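Local coordinates for protein anti-h(o) lectin I (Ulex europaeus, PDB 1FX5) that binds L-fucose, recognising the H (O) blood-group glycan as a homodimeric, calcium- and manganese-containing legume lectin, at residues 104-109 against 148-153. Residues are numbered along the deposited sequence; the frame is centred on the assembly and turned at random.
Unlike the reference sequence in segment 148-153: C149 (reference Arg).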
loop_
_atom_site.group_PDB
_atom_site.type_symbol
_atom_site.label_atom_id
_atom_site.label_comp_id
_atom_site.label_asym_id
_atom_site.label_seq_id
_atom_site.Cartn_x
_atom_site.Cartn_y
_atom_site.Cartn_z
ATOM N N GLY A 104 -25.816 -0.372 -12.331
ATOM C CA GLY A 104 -26.880 -1.285 -12.722
ATOM C C GLY A 104 -26.226 -2.596 -13.148
ATOM O O GLY A 104 -25.215 -2.983 -12.558
ATOM N N GLY A 105 -26.720 -3.251 -14.199
ATOM C CA GLY A 105 -26.121 -4.508 -14.625
ATOM C C GLY A 105 -24.727 -4.451 -15.240
ATOM O O GLY A 105 -24.177 -5.471 -15.657
ATOM N N TYR A 106 -24.147 -3.266 -15.309
ATOM C CA TYR A 106 -22.818 -3.104 -15.875
ATOM C C TYR A 106 -21.744 -2.968 -14.778
ATOM O O TYR A 106 -20.571 -2.701 -15.077
ATOM C CB TYR A 106 -22.815 -1.943 -16.884
ATOM C CG TYR A 106 -23.726 -2.206 -18.070
ATOM C CD1 TYR A 106 -24.956 -1.574 -18.183
ATOM C CD2 TYR A 106 -23.356 -3.095 -19.066
ATOM C CE1 TYR A 106 -25.791 -1.811 -19.267
ATOM C CE2 TYR A 106 -24.194 -3.349 -20.162
ATOM C CZ TYR A 106 -25.403 -2.700 -20.256
ATOM O OH TYR A 106 -26.199 -2.910 -21.352
ATOM N N PHE A 107 -22.177 -3.080 -13.515
ATOM C CA PHE A 107 -21.318 -3.013 -12.317
ATOM C C PHE A 107 -20.369 -1.843 -12.111
ATOM O O PHE A 107 -19.448 -1.948 -11.266
ATOM C CB PHE A 107 -20.454 -4.285 -12.220
ATOM C CG PHE A 107 -21.236 -5.565 -12.249
ATOM C CD1 PHE A 107 -21.215 -6.389 -13.373
ATOM C CD2 PHE A 107 -21.999 -5.949 -11.154
ATOM C CE1 PHE A 107 -21.942 -7.575 -13.409
ATOM C CE2 PHE A 107 -22.733 -7.135 -11.185
ATOM C CZ PHE A 107 -22.701 -7.948 -12.321
ATOM N N GLY A 108 -20.567 -0.767 -12.866
ATOM C CA GLY A 108 -19.707 0.393 -12.747
ATOM C C GLY A 108 -18.376 0.200 -13.473
ATOM O O GLY A 108 -17.532 1.104 -13.480
ATOM N N LEU A 109 -18.199 -0.941 -14.141
ATOM C CA LEU A 109 -16.961 -1.237 -14.859
ATOM C C LEU A 109 -16.996 -1.021 -16.366
ATOM O O LEU A 109 -15.946 -0.775 -16.988
ATOM C CB LEU A 109 -16.560 -2.700 -14.600
ATOM C CG LEU A 109 -16.414 -3.182 -13.152
ATOM C CD1 LEU A 109 -16.110 -4.690 -13.147
ATOM C CD2 LEU A 109 -15.303 -2.393 -12.468
ATOM N N ASN A 148 -12.395 -7.959 -20.229
ATOM C CA ASN A 148 -12.685 -6.823 -21.109
ATOM C C ASN A 148 -14.126 -6.736 -21.667
ATOM O O ASN A 148 -14.361 -6.099 -22.700
ATOM C CB ASN A 148 -11.687 -6.830 -22.283
ATOM C CG ASN A 148 -10.281 -6.472 -21.857
ATOM O OD1 ASN A 148 -10.091 -5.735 -20.899
ATOM N ND2 ASN A 148 -9.288 -6.989 -22.565
ATOM N N CYS A 149 -15.089 -7.330 -20.968
ATOM C CA CYS A 149 -16.467 -7.295 -21.431
ATOM C C CYS A 149 -17.450 -7.719 -20.321
ATOM O O CYS A 149 -17.066 -8.435 -19.382
ATOM C CB CYS A 149 -16.609 -8.237 -22.637
ATOM S SG CYS A 149 -18.021 -7.820 -23.698
ATOM N N VAL A 150 -18.693 -7.244 -20.408
ATOM C CA VAL A 150 -19.711 -7.586 -19.414
ATOM C C VAL A 150 -20.195 -9.043 -19.659
ATOM O O VAL A 150 -20.869 -9.644 -18.813
ATOM C CB VAL A 150 -20.910 -6.561 -19.419
ATOM C CG1 VAL A 150 -21.780 -6.715 -20.681
ATOM C CG2 VAL A 150 -21.756 -6.719 -18.138
ATOM N N LYS A 151 -19.873 -9.586 -20.830
ATOM C CA LYS A 151 -20.258 -10.958 -21.175
ATOM C C LYS A 151 -19.090 -11.862 -20.722
ATOM O O LYS A 151 -17.953 -11.597 -21.081
ATOM C CB LYS A 151 -20.455 -11.076 -22.677
ATOM C CG LYS A 151 -20.971 -12.429 -23.113
ATOM C CD LYS A 151 -21.202 -12.421 -24.603
ATOM C CE LYS A 151 -21.932 -13.668 -25.066
ATOM N NZ LYS A 151 -23.312 -13.753 -24.509
ATOM N N SER A 152 -19.363 -12.879 -19.910
ATOM C CA SER A 152 -18.329 -13.797 -19.406
ATOM C C SER A 152 -17.796 -14.855 -20.389
ATOM O O SER A 152 -18.508 -15.261 -21.320
ATOM C CB SER A 152 -18.885 -14.569 -18.194
ATOM O OG SER A 152 -19.502 -13.729 -17.230
ATOM N N ILE A 153 -16.554 -15.316 -20.199
ATOM C CA ILE A 153 -16.023 -16.347 -21.092
ATOM C C ILE A 153 -16.429 -17.707 -20.461
ATOM O O ILE A 153 -16.491 -18.734 -21.147
ATOM C CB ILE A 153 -14.472 -16.318 -21.298
ATOM C CG1 ILE A 153 -13.753 -16.203 -19.973
ATOM C CG2 ILE A 153 -14.075 -15.248 -22.300
ATOM C CD1 ILE A 153 -12.312 -16.487 -20.117
#
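Just ahead of G105 and Y106, the two residues that meet V150, the carbonyl O of G104 is gripped twice: by F107 N at 3.2 Å and by the hydroxyl of S217. The bond from F107 closes the short 3-10 turn at 105-106. A second turn follows, with L109 N bonded to Y106 O at 3.1 Å; F107 and G108 both have positive phi with psi near zero, a type I' turn. Both turns belong to a loop of the legume lectin fold beside its calcium and manganese sites, between strands 88-94 and 122-127.

V150, from the loop joining strands 142-147 and 154-157, bridges to this loop by apolar contact; no hydrogen bond crosses, and 114 Å² is buried. Its chi1 of 71° puts CG1 between the backbone N and the carbonyl carbon, leaving CG2 anti to N. CG2 reaches the G105 carbonyl O at 3.7 Å, a van der Waals distance. The same methyl meets Y106 CD2 at 4.1 Å, approaching the ring obliquely. The Y106 ring also meets W136, with planes about 25° apart, and V150 touches W136 too, so the three side chains form one cluster.

The 104-109 loop adjoins the metal sites: F107 packs on the metal ligands E125 and D127, G105 lies beside the calcium ligand N134, and G105 N is hydrogen-bonded to a methylpentanediol molecule probably from the crystallisation liquor, consistent with this loop lining the sugar pocket, as in related lectins. V150 follows C149, whose SG is disulfide-bonded to C115. The other V150 methyl, CG1, stands 4.2 Å from Y106 CE2.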